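Local structure of putative esterase (Bacteroides intestinalis DSM 17393, 5VOL) at residues Asp205-Leu210 with Arg237-Pro242; Ala214-Cys219 with Leu265-Arg270; Asn98-Phe101 with Lys107-Thr110. The protein acts as a ferulic acid esterase of carbohydrate esterase family 1, probably releasing feruloyl groups esterified to arabinoxylan, and binds calcium. All coordinates share one frame; numbering follows the deposited sequence.

Contact 1: residues Asp205-Leu210 with Arg237-Pro242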
ATOM      1  N   ASP C 205       5.260 -26.970 -27.076  1.00 39.10           N
ATOM      2  CA  ASP C 205       4.008 -27.514 -26.549  1.00 38.10           C
ATOM      3  C   ASP C 205       3.875 -27.232 -25.056  1.00 36.77           C
ATOM      4  O   ASP C 205       2.799 -26.893 -24.569  1.00 34.18           O
ATOM      5  CB  ASP C 205       3.913 -29.026 -26.789  1.00 41.72           C
ATOM      6  CG  ASP C 205       3.644 -29.379 -28.242  1.00 53.92           C
ATOM      7  OD1 ASP C 205       3.042 -28.549 -28.959  1.00 50.82           O
ATOM      8  OD2 ASP C 205       4.034 -30.491 -28.664  1.00 56.16           O
ATOM      9  N   ARG C 206       4.972 -27.395 -24.327  1.00 34.76           N
ATOM     10  CA  ARG C 206       4.930 -27.201 -22.885  1.00 37.11           C
ATOM     11  C   ARG C 206       4.667 -25.732 -22.556  1.00 33.80           C
ATOM     12  O   ARG C 206       3.838 -25.426 -21.706  1.00 33.81           O
ATOM     13  CB  ARG C 206       6.220 -27.671 -22.240  1.00 35.60           C
ATOM     14  CG  ARG C 206       6.293 -27.350 -20.763  1.00 37.49           C
ATOM     15  CD  ARG C 206       7.518 -27.968 -20.137  1.00 34.37           C
ATOM     16  NE  ARG C 206       7.314 -29.392 -19.882  1.00 35.21           N
ATOM     17  CZ  ARG C 206       8.224 -30.165 -19.312  1.00 34.53           C
ATOM     18  NH1 ARG C 206       9.388 -29.639 -18.948  1.00 30.57           N
ATOM     19  NH2 ARG C 206       7.970 -31.456 -19.110  1.00 33.75           N
ATOM     20  N   LYS C 207       5.364 -24.837 -23.249  1.00 30.58           N
ATOM     21  CA  LYS C 207       5.161 -23.403 -23.092  1.00 35.50           C
ATOM     22  C   LYS C 207       3.702 -22.998 -23.276  1.00 32.48           C
ATOM     23  O   LYS C 207       3.183 -22.203 -22.496  1.00 33.66           O
ATOM     24  CB  LYS C 207       6.043 -22.637 -24.070  1.00 34.21           C
ATOM     25  CG  LYS C 207       7.517 -22.857 -23.830  1.00 34.28           C
ATOM     26  CD  LYS C 207       8.339 -22.090 -24.831  1.00 36.94           C
ATOM     27  CE  LYS C 207       9.816 -22.342 -24.651  1.00 38.14           C
ATOM     28  NZ  LYS C 207      10.570 -21.662 -25.739  1.00 41.14           N
ATOM     29  N   ALA C 208       3.038 -23.558 -24.284  1.00 31.42           N
ATOM     30  CA  ALA C 208       1.625 -23.280 -24.517  1.00 32.54           C
ATOM     31  C   ALA C 208       0.769 -23.746 -23.355  1.00 34.15           C
ATOM     32  O   ALA C 208      -0.186 -23.065 -22.963  1.00 29.91           O
ATOM     33  CB  ALA C 208       1.143 -23.945 -25.819  1.00 34.41           C
ATOM     34  N   ASP C 209       1.094 -24.918 -22.816  1.00 31.75           N
ATOM     35  CA  ASP C 209       0.392 -25.414 -21.639  1.00 31.21           C
ATOM     36  C   ASP C 209       0.575 -24.471 -20.446  1.00 28.28           C
ATOM     37  O   ASP C 209      -0.374 -24.175 -19.730  1.00 31.02           O
ATOM     38  CB  ASP C 209       0.878 -26.807 -21.265  1.00 36.76           C
ATOM     39  CG  ASP C 209       0.002 -27.893 -21.824  1.00 47.48           C
ATOM     40  OD1 ASP C 209      -0.789 -27.604 -22.750  1.00 59.51           O
ATOM     41  OD2 ASP C 209       0.107 -29.046 -21.344  1.00 62.78           O
ATOM     42  N   LEU C 210       1.801 -24.013 -20.240  1.00 27.04           N
ATOM     43  CA  LEU C 210       2.110 -23.131 -19.114  1.00 27.06           C
ATOM     44  C   LEU C 210       1.376 -21.782 -19.214  1.00 29.05           C
ATOM     45  O   LEU C 210       0.941 -21.232 -18.205  1.00 27.17           O
ATOM     46  CB  LEU C 210       3.615 -22.917 -19.024  1.00 26.23           C
ATOM     47  CG  LEU C 210       4.404 -24.181 -18.646  1.00 31.95           C
ATOM     48  CD1 LEU C 210       5.878 -23.905 -18.593  1.00 25.08           C
ATOM     49  CD2 LEU C 210       3.913 -24.758 -17.320  1.00 27.98           C
ATOM     50  N   ARG C 237       9.800 -15.524 -18.087  1.00 28.42           N
ATOM     51  CA  ARG C 237       9.823 -14.344 -18.941  1.00 30.16           C
ATOM     52  C   ARG C 237      10.529 -14.654 -20.258  1.00 34.37           C
ATOM     53  O   ARG C 237      10.005 -14.366 -21.331  1.00 34.74           O
ATOM     54  CB  ARG C 237      10.514 -13.183 -18.220  1.00 29.61           C
ATOM     55  CG  ARG C 237      10.427 -11.837 -18.918  1.00 32.92           C
ATOM     56  CD  ARG C 237      11.517 -10.918 -18.375  1.00 30.17           C
ATOM     57  NE  ARG C 237      12.826 -11.552 -18.521  1.00 31.47           N
ATOM     58  CZ  ARG C 237      13.919 -11.194 -17.857  1.00 32.31           C
ATOM     59  NH1 ARG C 237      13.882 -10.189 -16.993  1.00 34.61           N
ATOM     60  NH2 ARG C 237      15.056 -11.844 -18.058  1.00 36.31           N
ATOM     61  N   ASN C 238      11.712 -15.257 -20.176  1.00 34.64           N
ATOM     62  CA  ASN C 238      12.485 -15.575 -21.372  1.00 37.30           C
ATOM     63  C   ASN C 238      11.767 -16.556 -22.280  1.00 39.62           C
ATOM     64  O   ASN C 238      12.036 -16.608 -23.480  1.00 38.52           O
ATOM     65  CB  ASN C 238      13.854 -16.140 -21.000  1.00 37.61           C
ATOM     66  CG  ASN C 238      14.742 -15.110 -20.320  1.00 41.73           C
ATOM     67  OD1 ASN C 238      14.502 -13.905 -20.418  1.00 42.13           O
ATOM     68  ND2 ASN C 238      15.772 -15.583 -19.621  1.00 38.72           N
ATOM     69  N   ALA C 239      10.863 -17.336 -21.697  1.00 35.41           N
ATOM     70  CA  ALA C 239      10.115 -18.337 -22.437  1.00 35.37           C
ATOM     71  C   ALA C 239       8.807 -17.762 -22.986  1.00 34.79           C
ATOM     72  O   ALA C 239       8.062 -18.449 -23.684  1.00 35.09           O
ATOM     73  CB  ALA C 239       9.834 -19.541 -21.554  1.00 31.89           C
ATOM     74  N   GLY C 240       8.523 -16.505 -22.662  1.00 31.27           N
ATOM     75  CA  GLY C 240       7.296 -15.875 -23.120  1.00 30.82           C
ATOM     76  C   GLY C 240       6.062 -16.423 -22.429  1.00 30.71           C
ATOM     77  O   GLY C 240       5.006 -16.562 -23.044  1.00 28.92           O
ATOM     78  N   VAL C 241       6.208 -16.761 -21.151  1.00 29.50           N
ATOM     79  CA  VAL C 241       5.089 -17.193 -20.324  1.00 26.25           C
ATOM     80  C   VAL C 241       4.755 -16.075 -19.334  1.00 29.09           C
ATOM     81  O   VAL C 241       5.554 -15.774 -18.445  1.00 29.40           O
ATOM     82  CB  VAL C 241       5.408 -18.498 -19.552  1.00 27.91           C
ATOM     83  CG1 VAL C 241       4.174 -19.001 -18.818  1.00 23.00           C
ATOM     84  CG2 VAL C 241       5.933 -19.564 -20.504  1.00 27.86           C
ATOM     85  N   PRO C 242       3.591 -15.431 -19.504  1.00 30.27           N
ATOM     86  CA  PRO C 242       3.225 -14.308 -18.627  1.00 29.49           C
ATOM     87  C   PRO C 242       3.243 -14.688 -17.146  1.00 28.69           C
ATOM     88  O   PRO C 242       2.689 -15.721 -16.762  1.00 28.30           O
ATOM     89  CB  PRO C 242       1.810 -13.958 -19.088  1.00 29.38           C
ATOM     90  CG  PRO C 242       1.827 -14.297 -20.570  1.00 32.17           C
ATOM     91  CD  PRO C 242       2.640 -15.591 -20.623  1.00 29.98           C
TER
HETATM   92  O   HOH W   1       9.905 -18.841 -26.246  1.00 45.08           O
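Lys207 lays its aliphatic chain against the turn that ends helix 226-238. Its CG stands anti to its own carbonyl carbon (chi1 -63°), and from there the chain runs fully extended alongside Ala239, with CD 3.8 Å from Ala239 O and CE 4.2 Å from Ala239 CB. The ammonium group does not bond to the turn directly: Lys207 NZ donates to a water at 2.9 Å, and that water gives a weak hydrogen bond of 3.2 Å to Ala239 O. The same carbonyl accepts a bond from the guanidinium of Arg211, just beyond the helix, so two cationic side chains serve it, one of them through water. Lys207 O has a looser neighbour in Val241 CG2, at 4.3 Å. One turn further on, Leu210 meets the turn with its CB, which lies 4.0 Å from Val241 CG1. Gly240, with positive phi (71°), closes helix 226-238 in a Schellman motif, and its carbonyl also bonds to Arg211. The contact thus joins two helix C-termini of the α/β-hydrolase fold, and no direct hydrogen bond crosses between 205-210 and 237-242. Its chemistry is divided: buried aliphatic packing, the CB methylene of Leu210 on a methyl of Val241, and a solvent-mediated link at Lys207, whose ammonium group is probably favoured by the partial negative charge at the C-terminal end of helix 226-238.

Contact 2: residues Ala214-Cys219 with Leu265-Arg270; sequences AWFVDC and LPFVTR
The ring of Phe267, on helix 254-271, packs on strand 214-218, one of the parallel strands in the central sheet of this α/β-hydrolase fold. The segments run almost antiparallel, their axes at 170° and 10.1 Å apart at closest approach, and the helix covers the sheet through side chains.

The aromatic contact is a T-shaped pair. Phe216 turns its ring edge to one face of Phe267, with planes at 66° and centroids 5.3 Å apart; the nearest carbons are Phe216 CD2 and Phe267 CD1, separated by 3.8 Å. A CH-pi contact reinforces it, because Phe216 CB sits over the same ring, 4.0 Å from the Phe267 centroid and only 17° off the ring normal. With CG anti to the backbone N, each phenylalanine swings its ring out from its own backbone toward the other segment, and the two side chains pass one another heading opposite ways. Phe216 also stacks on Tyr160 of the adjoining strand and touches Gln244, a residue known to bind calcium in this protein though not in this chain.

Ala214 adds a methyl, its CB 3.9 Å from Phe267 CZ at the end of the ring. Replacing Phe267 with an alanine would probably open a gap between helix and sheet, leaving Phe216 without the face its edge rests on and Ala214 without its apolar cover.

Between the two segments there is no hydrogen bond. Within the helix, Thr269 N and Thr269 OG1 reach the carbonyl of Leu265 from opposite faces of its plane; the hydroxyl, which also bonds to Cys80 N, donates to Leu265 O over 2.9 Å.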
ATOM      1  N   ALA C 214      -2.405 -18.729 -14.937  1.00 22.58           N
ATOM      2  CA  ALA C 214      -1.957 -17.427 -14.457  1.00 24.60           C
ATOM      3  C   ALA C 214      -0.967 -17.631 -13.317  1.00 22.44           C
ATOM      4  O   ALA C 214      -1.268 -18.375 -12.390  1.00 23.69           O
ATOM      5  CB  ALA C 214      -3.145 -16.584 -13.984  1.00 20.72           C
ATOM      6  N   TRP C 215       0.185 -16.968 -13.385  1.00 20.10           N
ATOM      7  CA  TRP C 215       1.258 -17.148 -12.397  1.00 23.59           C
ATOM      8  C   TRP C 215       1.601 -15.868 -11.638  1.00 22.26           C
ATOM      9  O   TRP C 215       1.699 -14.797 -12.229  1.00 24.06           O
ATOM     10  CB  TRP C 215       2.528 -17.664 -13.080  1.00 19.68           C
ATOM     11  CG  TRP C 215       2.322 -18.866 -13.958  1.00 24.88           C
ATOM     12  CD1 TRP C 215       1.949 -18.863 -15.267  1.00 23.07           C
ATOM     13  CD2 TRP C 215       2.515 -20.248 -13.598  1.00 22.81           C
ATOM     14  NE1 TRP C 215       1.893 -20.148 -15.748  1.00 26.16           N
ATOM     15  CE2 TRP C 215       2.229 -21.019 -14.743  1.00 27.73           C
ATOM     16  CE3 TRP C 215       2.898 -20.899 -12.422  1.00 24.31           C
ATOM     17  CZ2 TRP C 215       2.305 -22.420 -14.749  1.00 27.32           C
ATOM     18  CZ3 TRP C 215       2.980 -22.300 -12.427  1.00 29.06           C
ATOM     19  CH2 TRP C 215       2.674 -23.039 -13.586  1.00 25.32           C
ATOM     20  N   PHE C 216       1.804 -15.989 -10.332  1.00 22.69           N
ATOM     21  CA  PHE C 216       2.206 -14.856  -9.493  1.00 18.96           C
ATOM     22  C   PHE C 216       3.317 -15.344  -8.558  1.00 20.15           C
ATOM     23  O   PHE C 216       3.109 -16.278  -7.790  1.00 21.62           O
ATOM     24  CB  PHE C 216       1.001 -14.324  -8.703  1.00 19.29           C
ATOM     25  CG  PHE C 216       1.134 -12.890  -8.235  1.00 23.80           C
ATOM     26  CD1 PHE C 216       2.126 -12.515  -7.334  1.00 18.29           C
ATOM     27  CD2 PHE C 216       0.233 -11.921  -8.680  1.00 23.35           C
ATOM     28  CE1 PHE C 216       2.233 -11.199  -6.887  1.00 22.61           C
ATOM     29  CE2 PHE C 216       0.327 -10.603  -8.240  1.00 21.62           C
ATOM     30  CZ  PHE C 216       1.336 -10.230  -7.346  1.00 20.66           C
ATOM     31  N   VAL C 217       4.493 -14.733  -8.648  1.00 21.44           N
ATOM     32  CA  VAL C 217       5.634 -15.095  -7.810  1.00 21.71           C
ATOM     33  C   VAL C 217       5.998 -13.944  -6.869  1.00 22.50           C
ATOM     34  O   VAL C 217       6.238 -12.813  -7.310  1.00 21.84           O
ATOM     35  CB  VAL C 217       6.837 -15.482  -8.677  1.00 20.00           C
ATOM     36  CG1 VAL C 217       8.070 -15.747  -7.813  1.00 22.53           C
ATOM     37  CG2 VAL C 217       6.469 -16.711  -9.531  1.00 20.85           C
ATOM     38  N   ASP C 218       6.048 -14.241  -5.573  1.00 19.93           N
ATOM     39  CA  ASP C 218       6.167 -13.216  -4.528  1.00 19.23           C
ATOM     40  C   ASP C 218       7.211 -13.653  -3.500  1.00 22.22           C
ATOM     41  O   ASP C 218       6.975 -14.627  -2.792  1.00 21.25           O
ATOM     42  CB  ASP C 218       4.795 -13.021  -3.869  1.00 19.69           C
ATOM     43  CG  ASP C 218       4.759 -11.915  -2.843  1.00 22.70           C
ATOM     44  OD1 ASP C 218       5.694 -11.089  -2.764  1.00 20.13           O
ATOM     45  OD2 ASP C 218       3.739 -11.867  -2.118  1.00 23.10           O
ATOM     46  N   CYS C 219       8.347 -12.947  -3.420  1.00 19.33           N
ATOM     47  CA  CYS C 219       9.477 -13.371  -2.563  1.00 18.07           C
ATOM     48  C   CYS C 219      10.298 -12.178  -2.065  1.00 22.45           C
ATOM     49  O   CYS C 219      10.615 -11.272  -2.840  1.00 23.28           O
ATOM     50  CB  CYS C 219      10.387 -14.340  -3.322  1.00 19.83           C
ATOM     51  SG  CYS C 219      11.744 -15.070  -2.325  1.00 21.58           S
ATOM     52  N   LEU C 265      -5.405 -13.538  -2.534  1.00 17.72           N
ATOM     53  CA  LEU C 265      -6.839 -13.788  -2.583  1.00 18.55           C
ATOM     54  C   LEU C 265      -7.559 -12.948  -3.653  1.00 20.77           C
ATOM     55  O   LEU C 265      -8.394 -13.484  -4.407  1.00 20.28           O
ATOM     56  CB  LEU C 265      -7.445 -13.569  -1.201  1.00 19.41           C
ATOM     57  CG  LEU C 265      -6.914 -14.606  -0.187  1.00 21.58           C
ATOM     58  CD1 LEU C 265      -7.402 -14.274   1.216  1.00 20.36           C
ATOM     59  CD2 LEU C 265      -7.334 -16.039  -0.602  1.00 18.82           C
ATOM     60  N   PRO C 266      -7.229 -11.649  -3.761  1.00 22.09           N
ATOM     61  CA  PRO C 266      -7.828 -10.907  -4.889  1.00 20.88           C
ATOM     62  C   PRO C 266      -7.352 -11.400  -6.255  1.00 19.04           C
ATOM     63  O   PRO C 266      -8.114 -11.361  -7.220  1.00 21.32           O
ATOM     64  CB  PRO C 266      -7.374  -9.447  -4.648  1.00 20.25           C
ATOM     65  CG  PRO C 266      -7.190  -9.360  -3.147  1.00 17.87           C
ATOM     66  CD  PRO C 266      -6.618 -10.752  -2.761  1.00 19.09           C
ATOM     67  N   PHE C 267      -6.102 -11.849  -6.333  1.00 21.63           N
ATOM     68  CA  PHE C 267      -5.532 -12.367  -7.571  1.00 22.11           C
ATOM     69  C   PHE C 267      -6.298 -13.579  -8.099  1.00 24.99           C
ATOM     70  O   PHE C 267      -6.738 -13.572  -9.245  1.00 21.40           O
ATOM     71  CB  PHE C 267      -4.057 -12.724  -7.366  1.00 22.33           C
ATOM     72  CG  PHE C 267      -3.468 -13.577  -8.462  1.00 22.54           C
ATOM     73  CD1 PHE C 267      -3.227 -13.051  -9.731  1.00 23.94           C
ATOM     74  CD2 PHE C 267      -3.111 -14.894  -8.209  1.00 18.93           C
ATOM     75  CE1 PHE C 267      -2.672 -13.832 -10.739  1.00 24.05           C
ATOM     76  CE2 PHE C 267      -2.548 -15.692  -9.216  1.00 21.13           C
ATOM     77  CZ  PHE C 267      -2.329 -15.157 -10.479  1.00 23.80           C
ATOM     78  N   VAL C 268      -6.461 -14.625  -7.287  1.00 22.30           N
ATOM     79  CA  VAL C 268      -7.184 -15.801  -7.787  1.00 24.40           C
ATOM     80  C   VAL C 268      -8.649 -15.450  -8.065  1.00 23.80           C
ATOM     81  O   VAL C 268      -9.262 -15.980  -8.997  1.00 24.09           O
ATOM     82  CB  VAL C 268      -7.090 -17.012  -6.815  1.00 22.13           C
ATOM     83  CG1 VAL C 268      -5.634 -17.385  -6.604  1.00 17.91           C
ATOM     84  CG2 VAL C 268      -7.739 -16.704  -5.490  1.00 19.66           C
ATOM     85  N   THR C 269      -9.209 -14.537  -7.276  1.00 23.49           N
ATOM     86  CA  THR C 269     -10.586 -14.107  -7.505  1.00 22.64           C
ATOM     87  C   THR C 269     -10.732 -13.518  -8.907  1.00 24.03           C
ATOM     88  O   THR C 269     -11.705 -13.797  -9.604  1.00 24.73           O
ATOM     89  CB  THR C 269     -11.034 -13.091  -6.453  1.00 21.92           C
ATOM     90  OG1 THR C 269     -11.177 -13.763  -5.201  1.00 19.95           O
ATOM     91  CG2 THR C 269     -12.386 -12.444  -6.829  1.00 20.36           C
ATOM     92  N   ARG C 270      -9.752 -12.728  -9.326  1.00 23.57           N
ATOM     93  CA  ARG C 270      -9.727 -12.197 -10.684  1.00 23.88           C
ATOM     94  C   ARG C 270      -9.703 -13.307 -11.731  1.00 28.59           C
ATOM     95  O   ARG C 270     -10.458 -13.265 -12.705  1.00 23.49           O
ATOM     96  CB  ARG C 270      -8.521 -11.276 -10.881  1.00 22.60           C
ATOM     97  CG  ARG C 270      -8.734  -9.887 -10.308  1.00 22.32           C
ATOM     98  CD  ARG C 270      -7.662  -8.919 -10.741  1.00 23.01           C
ATOM     99  NE  ARG C 270      -6.315  -9.248 -10.276  1.00 24.58           N
ATOM    100  CZ  ARG C 270      -5.815  -8.859  -9.109  1.00 26.79           C
ATOM    101  NH1 ARG C 270      -6.558  -8.157  -8.258  1.00 29.72           N
ATOM    102  NH2 ARG C 270      -4.576  -9.183  -8.784  1.00 30.49           N
TER

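Contact 3: residues Asn98-Phe101 with Lys107-Thr110; sequences NGYF and KYET
Tyr108 projects from the first turn of helix 108-123 toward the loop at Gly99, whose carbonyl oxygen lies over one face of the phenol ring, 3.6 Å from Tyr108 CG and displaced toward the rim. With CG anti to the backbone N (chi1 -166°), the tyrosine runs alongside Tyr100, both side chains pointing the same way. Their ring planes are nearly perpendicular, at 85°, and Tyr100 CD1 comes within 3.9 Å of Tyr108 CE2. The hydroxyls find separate backbone acceptors, Tyr100 OH at His51 O and Tyr108 OH at Asn88 O, which fix the far ends of both rings.

With CG anti to the backbone N and the chain extended beyond it, Glu109 carries its carboxylate past Phe101. Glu109 OE1 meets the edge of that ring, near its plane, at 3.6 Å from Phe101 CD1, while ring and carboxylate planes stand 68° apart. The CB of Glu109 packs 3.5 Å from Tyr100 O, an oxygen that is hydrogen-bonded by the hydroxyl of Tyr148. The buried acid has charged and polar company in Arg151, through a salt bridge, and His152, which would probably favour its ionised form.

Tyr100 also touches residues of a GxSxG pattern consistent with the nucleophile elbow of an α/β-hydrolase, which places this loop beside the probable active site. The contact folds the loop onto the helix start that follows the short hairpin of strands 102-103 and 106-107. Helix 140-151 packs against it through Met140, Asn147, Tyr148 and Arg151, and Ser189 of helix 182-192 touches Phe101.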
ATOM      1  N   ASN C  98       7.614 -34.951   5.036  1.00 25.23           N
ATOM      2  CA  ASN C  98       7.377 -33.611   4.490  1.00 23.57           C
ATOM      3  C   ASN C  98       7.393 -33.646   2.966  1.00 26.02           C
ATOM      4  O   ASN C  98       8.260 -34.280   2.372  1.00 22.58           O
ATOM      5  CB  ASN C  98       8.439 -32.631   4.992  1.00 23.85           C
ATOM      6  CG  ASN C  98       8.141 -32.103   6.377  1.00 27.96           C
ATOM      7  OD1 ASN C  98       7.826 -30.921   6.546  1.00 24.09           O
ATOM      8  ND2 ASN C  98       8.250 -32.969   7.382  1.00 23.57           N
ATOM      9  N   GLY C  99       6.446 -32.978   2.315  1.00 24.38           N
ATOM     10  CA  GLY C  99       6.528 -32.876   0.868  1.00 22.27           C
ATOM     11  C   GLY C  99       5.240 -33.151   0.125  1.00 23.31           C
ATOM     12  O   GLY C  99       4.309 -33.717   0.691  1.00 23.61           O
ATOM     13  N   TYR C 100       5.206 -32.770  -1.154  1.00 22.88           N
ATOM     14  CA  TYR C 100       3.966 -32.750  -1.938  1.00 21.26           C
ATOM     15  C   TYR C 100       3.990 -33.690  -3.139  1.00 22.17           C
ATOM     16  O   TYR C 100       2.950 -33.959  -3.729  1.00 22.63           O
ATOM     17  CB  TYR C 100       3.655 -31.298  -2.406  1.00 19.25           C
ATOM     18  CG  TYR C 100       3.315 -30.420  -1.226  1.00 19.85           C
ATOM     19  CD1 TYR C 100       2.085 -30.536  -0.604  1.00 19.22           C
ATOM     20  CD2 TYR C 100       4.249 -29.539  -0.687  1.00 17.87           C
ATOM     21  CE1 TYR C 100       1.774 -29.785   0.511  1.00 17.01           C
ATOM     22  CE2 TYR C 100       3.947 -28.776   0.428  1.00 16.87           C
ATOM     23  CZ  TYR C 100       2.697 -28.906   1.018  1.00 19.10           C
ATOM     24  OH  TYR C 100       2.352 -28.177   2.134  1.00 20.04           O
ATOM     25  N   PHE C 101       5.165 -34.196  -3.504  1.00 25.37           N
ATOM     26  CA  PHE C 101       5.252 -35.042  -4.693  1.00 22.29           C
ATOM     27  C   PHE C 101       5.322 -36.520  -4.286  1.00 26.19           C
ATOM     28  O   PHE C 101       5.573 -36.836  -3.124  1.00 23.52           O
ATOM     29  CB  PHE C 101       6.470 -34.661  -5.533  1.00 23.06           C
ATOM     30  CG  PHE C 101       6.644 -33.162  -5.712  1.00 25.16           C
ATOM     31  CD1 PHE C 101       5.585 -32.374  -6.124  1.00 25.48           C
ATOM     32  CD2 PHE C 101       7.866 -32.555  -5.465  1.00 25.64           C
ATOM     33  CE1 PHE C 101       5.733 -30.994  -6.292  1.00 25.57           C
ATOM     34  CE2 PHE C 101       8.032 -31.175  -5.630  1.00 28.30           C
ATOM     35  CZ  PHE C 101       6.959 -30.394  -6.050  1.00 23.52           C
ATOM     36  N   LYS C 107       3.323 -41.620  -1.360  1.00 22.19           N
ATOM     37  CA  LYS C 107       2.883 -41.118  -2.640  1.00 24.22           C
ATOM     38  C   LYS C 107       1.876 -39.990  -2.389  1.00 23.53           C
ATOM     39  O   LYS C 107       0.673 -40.162  -2.578  1.00 20.52           O
ATOM     40  CB  LYS C 107       2.277 -42.252  -3.477  1.00 23.38           C
ATOM     41  CG  LYS C 107       3.206 -43.469  -3.605  1.00 29.20           C
ATOM     42  CD  LYS C 107       2.904 -44.309  -4.841  1.00 30.54           C
ATOM     43  CE  LYS C 107       1.469 -44.719  -4.879  1.00 35.78           C
ATOM     44  NZ  LYS C 107       1.013 -45.084  -6.258  1.00 40.06           N
ATOM     45  N   TYR C 108       2.379 -38.850  -1.924  1.00 24.88           N
ATOM     46  CA  TYR C 108       1.496 -37.787  -1.455  1.00 23.96           C
ATOM     47  C   TYR C 108       0.691 -37.191  -2.599  1.00 20.54           C
ATOM     48  O   TYR C 108      -0.486 -36.870  -2.439  1.00 24.83           O
ATOM     49  CB  TYR C 108       2.293 -36.690  -0.729  1.00 26.17           C
ATOM     50  CG  TYR C 108       1.404 -35.759   0.067  1.00 22.66           C
ATOM     51  CD1 TYR C 108       1.064 -36.045   1.380  1.00 20.56           C
ATOM     52  CD2 TYR C 108       0.872 -34.609  -0.513  1.00 21.38           C
ATOM     53  CE1 TYR C 108       0.245 -35.200   2.108  1.00 22.86           C
ATOM     54  CE2 TYR C 108       0.047 -33.762   0.204  1.00 21.00           C
ATOM     55  CZ  TYR C 108      -0.261 -34.058   1.512  1.00 23.19           C
ATOM     56  OH  TYR C 108      -1.081 -33.218   2.230  1.00 23.02           O
ATOM     57  N   GLU C 109       1.304 -37.054  -3.763  1.00 21.49           N
ATOM     58  CA  GLU C 109       0.597 -36.454  -4.885  1.00 22.16           C
ATOM     59  C   GLU C 109      -0.570 -37.348  -5.312  1.00 28.53           C
ATOM     60  O   GLU C 109      -1.672 -36.870  -5.637  1.00 24.48           O
ATOM     61  CB  GLU C 109       1.554 -36.210  -6.053  1.00 26.98           C
ATOM     62  CG  GLU C 109       0.961 -35.378  -7.201  1.00 24.94           C
ATOM     63  CD  GLU C 109       2.025 -34.858  -8.150  1.00 26.73           C
ATOM     64  OE1 GLU C 109       3.142 -34.574  -7.675  1.00 26.42           O
ATOM     65  OE2 GLU C 109       1.759 -34.737  -9.370  1.00 28.06           O
ATOM     66  N   THR C 110      -0.341 -38.659  -5.295  1.00 24.67           N
ATOM     67  CA  THR C 110      -1.396 -39.587  -5.663  1.00 23.29           C
ATOM     68  C   THR C 110      -2.523 -39.483  -4.644  1.00 22.17           C
ATOM     69  O   THR C 110      -3.699 -39.531  -5.003  1.00 23.37           O
ATOM     70  CB  THR C 110      -0.871 -41.058  -5.741  1.00 25.78           C
ATOM     71  OG1 THR C 110       0.097 -41.157  -6.790  1.00 25.42           O
ATOM     72  CG2 THR C 110      -2.011 -42.013  -6.017  1.00 23.82           C
TER

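Contacts 2 and 3 are buried, on opposite sides of the chain's centre, whereas contact 1 is partly buried, its centre about 21 Å from that of the chain, against about 12 Å for both others. Contacts 1 and 2 belong to one neighbourhood: helix 204-210 leads into strand 214-218, which leads into helix 226-238, and Leu210 O lies 2.8 Å from Trp215 NE1, a probable hydrogen bond. Contact 3 touches neither; its nearest atoms are about 12 Å from contact 1 and 11 Å from contact 2. The chemistry follows position: aliphatic packing and a water bridge in contact 1, phenylalanine packing between sheet and helix in contact 2, and tyrosines with a buried carboxylate in contact 3.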